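Local coordinates for protein short chain dehydrogenase (Salmonella typhi, PDB 3G1T) that probably catalyses a nicotinamide-nucleotide-dependent oxidation or reduction, as expected of a dimeric short-chain dehydrogenase with a Rossmann fold, at residues 124-129 with 168-173; 16-21 with 40-45; 108-113 with 161-166. All blocks are in the same frame, centred on the assembly; numbering follows the deposited sequence.

Interaction 1 (124-129 with 168-173); sequences QVNVNA and ATSKFA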
loop_
_atom_site.group_PDB
_atom_site.type_symbol
_atom_site.label_atom_id
_atom_site.label_comp_id
_atom_site.label_asym_id
_atom_site.label_seq_id
_atom_site.Cartn_x
_atom_site.Cartn_y
_atom_site.Cartn_z
ATOM N N GLN A 124 -4.670 0.016 8.701
ATOM C CA GLN A 124 -6.115 -0.046 8.910
ATOM C C GLN A 124 -6.736 1.328 8.735
ATOM O O GLN A 124 -7.833 1.433 8.142
ATOM C CB GLN A 124 -6.480 -0.592 10.321
ATOM C CG GLN A 124 -7.985 -0.969 10.466
ATOM C CD GLN A 124 -8.358 -2.078 9.487
ATOM O OE1 GLN A 124 -7.508 -2.867 9.135
ATOM N NE2 GLN A 124 -9.660 -2.219 9.145
ATOM N N VAL A 125 -6.094 2.380 9.265
ATOM C CA VAL A 125 -6.709 3.712 9.149
ATOM C C VAL A 125 -6.501 4.214 7.704
ATOM O O VAL A 125 -7.468 4.695 7.061
ATOM C CB VAL A 125 -6.091 4.742 10.173
ATOM C CG1 VAL A 125 -6.519 6.235 9.888
ATOM C CG2 VAL A 125 -6.492 4.318 11.584
ATOM N N ASN A 126 -5.242 4.186 7.250
ATOM C CA ASN A 126 -4.864 4.964 6.077
ATOM C C ASN A 126 -5.316 4.231 4.819
ATOM O O ASN A 126 -5.637 4.873 3.791
ATOM C CB ASN A 126 -3.339 5.227 5.996
ATOM C CG ASN A 126 -2.849 6.129 7.149
ATOM O OD1 ASN A 126 -3.682 6.475 8.021
ATOM N ND2 ASN A 126 -1.543 6.486 7.178
ATOM N N VAL A 127 -5.374 2.907 4.893
ATOM C CA VAL A 127 -5.778 2.181 3.700
ATOM C C VAL A 127 -7.150 1.486 3.825
ATOM O O VAL A 127 -8.091 1.750 3.029
ATOM C CB VAL A 127 -4.731 1.123 3.269
ATOM C CG1 VAL A 127 -5.108 0.484 1.893
ATOM C CG2 VAL A 127 -3.370 1.751 3.125
ATOM N N ASN A 128 -7.295 0.591 4.772
ATOM C CA ASN A 128 -8.529 -0.242 4.707
ATOM C C ASN A 128 -9.805 0.477 5.102
ATOM O O ASN A 128 -10.870 0.266 4.502
ATOM C CB ASN A 128 -8.395 -1.503 5.569
ATOM C CG ASN A 128 -7.178 -2.343 5.200
ATOM O OD1 ASN A 128 -6.751 -2.347 4.077
ATOM N ND2 ASN A 128 -6.568 -3.007 6.209
ATOM N N ALA A 129 -9.752 1.293 6.153
ATOM C CA ALA A 129 -10.935 2.038 6.528
ATOM C C ALA A 129 -11.234 3.187 5.566
ATOM O O ALA A 129 -12.368 3.535 5.338
ATOM C CB ALA A 129 -10.728 2.595 7.912
ATOM N N ALA A 168 4.846 5.562 4.912
ATOM C CA ALA A 168 5.239 5.587 3.478
ATOM C C ALA A 168 4.518 4.441 2.699
ATOM O O ALA A 168 3.952 4.698 1.628
ATOM C CB ALA A 168 6.689 5.393 3.333
ATOM N N THR A 169 4.580 3.228 3.257
ATOM C CA THR A 169 3.904 2.031 2.694
ATOM C C THR A 169 2.444 2.380 2.454
ATOM O O THR A 169 1.887 2.072 1.363
ATOM C CB THR A 169 4.101 0.788 3.568
ATOM O OG1 THR A 169 5.516 0.575 3.758
ATOM C CG2 THR A 169 3.518 -0.531 2.878
ATOM N N SER A 170 1.791 2.945 3.474
ATOM C CA SER A 170 0.319 3.253 3.371
ATOM C C SER A 170 0.011 4.383 2.393
ATOM O O SER A 170 -1.097 4.419 1.819
ATOM C CB SER A 170 -0.256 3.655 4.740
ATOM O OG SER A 170 0.096 5.012 5.068
ATOM N N LYS A 171 0.955 5.342 2.196
ATOM C CA LYS A 171 0.744 6.383 1.217
ATOM C C LYS A 171 1.025 5.893 -0.245
ATOM O O LYS A 171 0.343 6.333 -1.174
ATOM C CB LYS A 171 1.505 7.680 1.626
ATOM C CG LYS A 171 0.987 8.242 2.991
ATOM C CD LYS A 171 -0.510 8.586 2.978
ATOM C CE LYS A 171 -1.065 9.369 4.193
ATOM N NZ LYS A 171 -2.562 9.596 3.985
ATOM N N PHE A 172 1.988 4.997 -0.428
ATOM C CA PHE A 172 2.093 4.307 -1.730
ATOM C C PHE A 172 0.765 3.594 -1.979
ATOM O O PHE A 172 0.181 3.681 -3.104
ATOM C CB PHE A 172 3.242 3.293 -1.669
ATOM C CG PHE A 172 4.525 3.817 -2.246
ATOM C CD1 PHE A 172 5.346 4.676 -1.458
ATOM C CD2 PHE A 172 4.869 3.550 -3.552
ATOM C CE1 PHE A 172 6.541 5.175 -1.981
ATOM C CE2 PHE A 172 6.099 4.009 -4.138
ATOM C CZ PHE A 172 6.946 4.871 -3.300
ATOM N N ALA A 173 0.216 2.894 -0.970
ATOM C CA ALA A 173 -1.072 2.160 -1.175
ATOM C C ALA A 173 -2.201 3.137 -1.530
ATOM O O ALA A 173 -3.135 2.839 -2.347
ATOM C CB ALA A 173 -1.479 1.382 0.111
HETATM O O HOH W 1 -4.790 7.259 3.020
#
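Two groups grip Ser170 OG. Asn126 ND2 donates to it across the helix pair at 3.1 Å, with an N-H...O angle of 163°. Ser170 OG also bonds to Tyr167 O, one turn back in its own helix. It lies close to the plane of the Asn126 amide, so a single N-H points at it. At the other end of that amide, Asn126 OD1 accepts a hydrogen bond from Leu104 N. Bonds at both ends hold the amide against rotation. Asn126 CG sits anti to its own carbonyl carbon (chi1 -66°), which carries the amide towards Ser170.

A wider pi-type turn spans 124-129, closed by Ala129 N to Gln124 O at 2.8 Å. Within it Asn126 O takes a bond from a water at 2.6 Å. The same water reaches Lys171 NZ, but only weakly, at 3.4 Å. Lys171 NZ has its firmer partner in Thr152 O. Tyr167 and Lys171 match the YxxxK motif of short-chain dehydrogenases. Asn126 on its pi-type turn, the water and Lys171 are consistent with the proton relay known in that family.

Next to this polar pair the contact is apolar. Val127 CG2 packs on Ala173 CB at 3.6 Å and lies 3.7 Å from Ser170 O.

The two helix segments run nearly parallel, 23° apart, with axes 8.9 Å from each other. Helices 116-142 and 165-185 also face the second subunit, where Asn128 OD1 bonds Trp119 of that subunit. Lys171 ties the pair to the end of strand 147-152.

Interaction 2 (16-21 with 40-45); sequences IILVTG and TVILLG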
loop_
_atom_site.group_PDB
_atom_site.type_symbol
_atom_site.label_atom_id
_atom_site.label_comp_id
_atom_site.label_asym_id
_atom_site.label_seq_id
_atom_site.Cartn_x
_atom_site.Cartn_y
_atom_site.Cartn_z
ATOM N N ILE A 16 -22.100 19.773 -1.782
ATOM C CA ILE A 16 -22.207 19.057 -0.461
ATOM C C ILE A 16 -20.887 18.264 -0.302
ATOM O O ILE A 16 -20.644 17.342 -1.102
ATOM C CB ILE A 16 -23.388 18.071 -0.454
ATOM C CG1 ILE A 16 -24.693 18.839 -0.833
ATOM C CG2 ILE A 16 -23.512 17.412 0.933
ATOM C CD1 ILE A 16 -25.859 17.993 -1.213
ATOM N N ILE A 17 -20.043 18.581 0.688
ATOM C CA ILE A 17 -18.708 17.972 0.711
ATOM C C ILE A 17 -18.449 17.436 2.085
ATOM O O ILE A 17 -18.582 18.170 3.063
ATOM C CB ILE A 17 -17.657 19.003 0.383
ATOM C CG1 ILE A 17 -18.067 19.715 -0.942
ATOM C CG2 ILE A 17 -16.184 18.419 0.417
ATOM C CD1 ILE A 17 -17.024 20.741 -1.324
ATOM N N LEU A 18 -18.103 16.155 2.104
ATOM C CA LEU A 18 -17.766 15.450 3.312
ATOM C C LEU A 18 -16.234 15.629 3.594
ATOM O O LEU A 18 -15.366 15.401 2.709
ATOM C CB LEU A 18 -18.112 13.949 3.176
ATOM C CG LEU A 18 -17.592 13.174 4.414
ATOM C CD1 LEU A 18 -18.286 13.519 5.806
ATOM C CD2 LEU A 18 -17.413 11.709 4.301
ATOM N N VAL A 19 -15.866 16.040 4.824
ATOM C CA VAL A 19 -14.428 16.285 5.125
ATOM C C VAL A 19 -14.037 15.442 6.315
ATOM O O VAL A 19 -14.626 15.619 7.389
ATOM C CB VAL A 19 -14.183 17.821 5.465
ATOM C CG1 VAL A 19 -12.777 18.047 5.968
ATOM C CG2 VAL A 19 -14.482 18.740 4.251
ATOM N N THR A 20 -13.126 14.471 6.129
ATOM C CA THR A 20 -12.718 13.599 7.236
ATOM C C THR A 20 -11.515 14.242 7.977
ATOM O O THR A 20 -10.907 15.175 7.488
ATOM C CB THR A 20 -12.401 12.126 6.850
ATOM O OG1 THR A 20 -11.135 12.032 6.180
ATOM C CG2 THR A 20 -13.555 11.467 6.023
ATOM N N GLY A 21 -11.233 13.758 9.176
ATOM C CA GLY A 21 -10.149 14.391 9.985
ATOM C C GLY A 21 -10.484 15.860 10.267
ATOM O O GLY A 21 -9.596 16.704 10.290
ATOM N N THR A 40 -21.900 23.163 1.417
ATOM C CA THR A 40 -22.593 22.539 2.544
ATOM C C THR A 40 -21.646 21.420 3.060
ATOM O O THR A 40 -21.453 20.378 2.407
ATOM C CB THR A 40 -23.941 21.949 2.154
ATOM O OG1 THR A 40 -24.815 23.015 1.804
ATOM C CG2 THR A 40 -24.570 21.180 3.372
ATOM N N VAL A 41 -21.018 21.675 4.216
ATOM C CA VAL A 41 -19.903 20.810 4.637
ATOM C C VAL A 41 -20.493 19.826 5.637
ATOM O O VAL A 41 -21.417 20.168 6.368
ATOM C CB VAL A 41 -18.749 21.684 5.246
ATOM C CG1 VAL A 41 -17.699 20.793 5.889
ATOM C CG2 VAL A 41 -18.106 22.570 4.159
ATOM N N ILE A 42 -20.004 18.599 5.587
ATOM C CA ILE A 42 -20.313 17.526 6.509
ATOM C C ILE A 42 -18.964 17.138 7.083
ATOM O O ILE A 42 -17.975 16.839 6.360
ATOM C CB ILE A 42 -20.934 16.317 5.797
ATOM C CG1 ILE A 42 -22.235 16.716 5.073
ATOM C CG2 ILE A 42 -21.411 15.295 6.817
ATOM C CD1 ILE A 42 -22.581 15.620 4.024
ATOM N N LEU A 43 -18.922 17.101 8.425
ATOM C CA LEU A 43 -17.671 16.834 9.137
ATOM C C LEU A 43 -17.649 15.413 9.623
ATOM O O LEU A 43 -18.651 14.946 10.120
ATOM C CB LEU A 43 -17.560 17.668 10.428
ATOM C CG LEU A 43 -17.902 19.141 10.277
ATOM C CD1 LEU A 43 -17.766 19.899 11.614
ATOM C CD2 LEU A 43 -17.020 19.766 9.285
ATOM N N LEU A 44 -16.513 14.735 9.477
ATOM C CA LEU A 44 -16.312 13.457 10.121
ATOM C C LEU A 44 -15.022 13.431 10.927
ATOM O O LEU A 44 -13.941 13.926 10.490
ATOM C CB LEU A 44 -16.337 12.325 9.111
ATOM C CG LEU A 44 -16.402 10.860 9.518
ATOM C CD1 LEU A 44 -17.108 10.209 8.390
ATOM C CD2 LEU A 44 -14.957 10.279 9.682
ATOM N N GLY A 45 -15.133 12.834 12.103
ATOM C CA GLY A 45 -13.982 12.709 12.999
ATOM C C GLY A 45 -14.207 11.742 14.138
ATOM O O GLY A 45 -15.228 11.045 14.186
#
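The first beta-alpha-beta unit of the Rossmann fold brings strand 16-19 beside strand 40-45, with Ile16 level with Thr40 and Val19 level with Leu43. The strands are parallel, and their axes lie 4.7 Å apart with a 20° twist. Ile17 and Val19 bond through both N and O. Their partners are Thr40 O, Ile42 N, Ile42 O and Leu44 N. The shortest of the four bonds is Val19 N to Ile42 O at 2.7 Å. CA-H...O contacts fill in between, such as Val41 CA to Ile17 O at 3.3 Å.

Helix 25-36 links the two strands and covers the face with Val19, Val41 and Leu43. Here Val19 CG2 meets Val41 CG1 at 4.2 Å. Tyr34 packs on both, and Ala31 on Val41 and Leu43. Leu43 also reaches helix 48-62. Thr20 and Gly21 begin the TGxxxGxG sequence, the glycine-rich turn that binds the dinucleotide in this family. Thr20 OG1 is held by Ala102 N. The side chains of Thr20 and Leu44 lie side by side, pointing the same way, with Thr20 CG2 4.1 Å from Leu44 CD2.

On the other face Ile42 lies between two neighbours. Its CD1 touches Ile16 CG2 at 3.7 Å, and its CG2 touches Leu18 CD1, also at 3.7 Å. Leu18 and Ile42 cross at about a right angle. With Leu18 CG anti to the backbone N (chi1 173°), CD1 extends across the strand gap and reaches Leu44 CB at 4.0 Å.

Interaction 3 (108-113 with 161-166); sequences IGPMSE and RANWGA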
loop_
_atom_site.group_PDB
_atom_site.type_symbol
_atom_site.label_atom_id
_atom_site.label_comp_id
_atom_site.label_asym_id
_atom_site.label_seq_id
_atom_site.Cartn_x
_atom_site.Cartn_y
_atom_site.Cartn_z
ATOM N N ILE A 108 7.913 6.564 13.590
ATOM C CA ILE A 108 9.001 6.933 12.684
ATOM C C ILE A 108 10.289 6.259 13.211
ATOM O O ILE A 108 10.715 6.536 14.362
ATOM C CB ILE A 108 9.254 8.556 12.635
ATOM C CG1 ILE A 108 8.089 9.369 11.961
ATOM C CG2 ILE A 108 10.592 8.922 11.919
ATOM C CD1 ILE A 108 7.679 8.861 10.521
ATOM N N GLY A 109 10.970 5.456 12.385
ATOM C CA GLY A 109 12.134 4.690 12.867
ATOM C C GLY A 109 12.390 3.598 11.860
ATOM O O GLY A 109 11.631 3.466 10.902
ATOM N N PRO A 110 13.453 2.827 12.067
ATOM C CA PRO A 110 13.905 1.845 11.020
ATOM C C PRO A 110 13.034 0.609 10.961
ATOM O O PRO A 110 12.318 0.272 11.889
ATOM C CB PRO A 110 15.363 1.524 11.425
ATOM C CG PRO A 110 15.283 1.638 12.963
ATOM C CD PRO A 110 14.401 2.935 13.186
ATOM N N MET A 111 12.979 0.023 9.766
ATOM C CA MET A 111 12.196 -1.164 9.526
ATOM C C MET A 111 12.580 -2.283 10.484
ATOM O O MET A 111 11.684 -3.072 10.855
ATOM C CB MET A 111 12.375 -1.634 8.083
ATOM C CG MET A 111 11.634 -0.671 7.096
ATOM S SD MET A 111 9.798 -0.708 7.115
ATOM C CE MET A 111 9.486 -2.260 6.246
ATOM N N SER A 112 13.858 -2.326 10.909
ATOM C CA SER A 112 14.285 -3.367 11.889
ATOM C C SER A 112 13.520 -3.277 13.227
ATOM O O SER A 112 13.370 -4.287 13.939
ATOM C CB SER A 112 15.759 -3.251 12.180
ATOM O OG SER A 112 15.960 -1.998 12.764
ATOM N N GLU A 113 13.019 -2.080 13.511
ATOM C CA GLU A 113 12.337 -1.740 14.792
ATOM C C GLU A 113 10.851 -1.484 14.689
ATOM O O GLU A 113 10.144 -1.511 15.707
ATOM C CB GLU A 113 12.994 -0.455 15.406
ATOM C CG GLU A 113 14.356 -0.644 16.091
ATOM C CD GLU A 113 15.012 0.710 16.511
ATOM O OE1 GLU A 113 14.288 1.740 16.727
ATOM O OE2 GLU A 113 16.285 0.729 16.577
ATOM N N ARG A 161 11.456 6.552 1.768
ATOM C CA ARG A 161 12.629 7.060 2.502
ATOM C C ARG A 161 12.789 6.358 3.840
ATOM O O ARG A 161 11.804 6.060 4.483
ATOM C CB ARG A 161 12.518 8.622 2.740
ATOM C CG ARG A 161 12.408 9.509 1.486
ATOM C CD ARG A 161 12.895 11.024 1.809
ATOM N NE ARG A 161 12.108 11.693 2.883
ATOM C CZ ARG A 161 11.012 12.455 2.714
ATOM N NH1 ARG A 161 10.428 12.674 1.483
ATOM N NH2 ARG A 161 10.441 12.941 3.812
ATOM N N ALA A 162 14.051 6.174 4.253
ATOM C CA ALA A 162 14.406 5.644 5.548
ATOM C C ALA A 162 13.529 6.231 6.622
ATOM O O ALA A 162 13.319 7.481 6.669
ATOM C CB ALA A 162 15.933 5.974 5.912
ATOM N N ASN A 163 13.127 5.327 7.528
ATOM C CA ASN A 163 12.388 5.603 8.755
ATOM C C ASN A 163 10.936 5.929 8.552
ATOM O O ASN A 163 10.287 6.158 9.519
ATOM C CB ASN A 163 13.079 6.721 9.596
ATOM C CG ASN A 163 14.432 6.289 10.047
ATOM O OD1 ASN A 163 14.570 5.202 10.584
ATOM N ND2 ASN A 163 15.487 7.143 9.799
ATOM N N TRP A 164 10.420 5.931 7.299
ATOM C CA TRP A 164 9.030 6.258 7.101
ATOM C C TRP A 164 8.065 5.048 7.118
ATOM O O TRP A 164 6.839 5.225 7.087
ATOM C CB TRP A 164 8.832 7.168 5.902
ATOM C CG TRP A 164 9.267 8.576 6.244
ATOM C CD1 TRP A 164 10.475 9.081 6.068
ATOM C CD2 TRP A 164 8.440 9.638 6.772
ATOM N NE1 TRP A 164 10.519 10.426 6.533
ATOM C CE2 TRP A 164 9.281 10.770 6.977
ATOM C CE3 TRP A 164 7.091 9.727 7.117
ATOM C CZ2 TRP A 164 8.775 12.026 7.434
ATOM C CZ3 TRP A 164 6.564 10.965 7.584
ATOM C CH2 TRP A 164 7.427 12.096 7.731
ATOM N N GLY A 165 8.650 3.852 7.206
ATOM C CA GLY A 165 7.925 2.596 7.611
ATOM C C GLY A 165 6.471 2.440 7.140
ATOM O O GLY A 165 6.197 2.608 5.895
ATOM N N ALA A 166 5.549 2.211 8.095
ATOM C CA ALA A 166 4.141 2.007 7.761
ATOM C C ALA A 166 3.526 3.207 7.050
ATOM O O ALA A 166 2.741 3.069 6.143
ATOM C CB ALA A 166 3.339 1.608 9.017
HETATM O O HOH W 2 11.055 2.548 8.262
#
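One direct hydrogen bond joins the two loops, from Gly109 N to Asn163 O at 3.0 Å. The donor lies in the carbonyl plane, on a lone pair. A water adds a second link: it donates to Gly109 O at 2.9 Å and accepts a weak bond from Gly165 N.

A CA-H...O contact runs the other way, from Asn163 CA to Gly109 O at 3.1 Å. Asn163 OD1 also packs against the Gly109-Pro110 peptide link, 3.0 Å from Pro110 N, which has no hydrogen to give.

Asn163 stands at the third position of a type II beta turn from Arg161 to Trp164, with positive phi (75°). The turn leads into helix 165-185, which carries the YxxxK motif of the family. The facing loop lies between strand 97-99 and helix 116-142. Glu184 of the second subunit bonds both Met111 N and Asn163 N, so the dimer partner bridges the two loops.

Two apolar contacts complete the pairing. Ile108 CD1 sits over one face of the Trp164 six-membered ring, a CH-pi contact 3.8 Å from the centroid and 21° off the normal. Ala208 of helix 203-208 touches both side chains. Met111, bent at chi2 and chi3, lays SD 3.8 Å from Gly165 CA. Trp119 and, from the second subunit, Phe131 also pack on Met111.

Overall arrangement
Interaction 2 belongs to the half of the Rossmann fold that probably binds the nucleotide, and interaction 1 to the probable catalytic centre. Their centres are 20 Å apart on opposite sides of the chain's centre, with nearest atoms about 8 Å apart. Interaction 3 shares helix 165-185 with interaction 1, and Tyr167 falls between their segments in sequence. Those two centres are 15 Å apart, and both contacts touch the second subunit. Interaction 2 touches no other chain and lies 32 Å from interaction 3, centre to centre. The bound magnesium ions are not close: the side chains of Ile17 and Ile108 each stay about 11 Å from one.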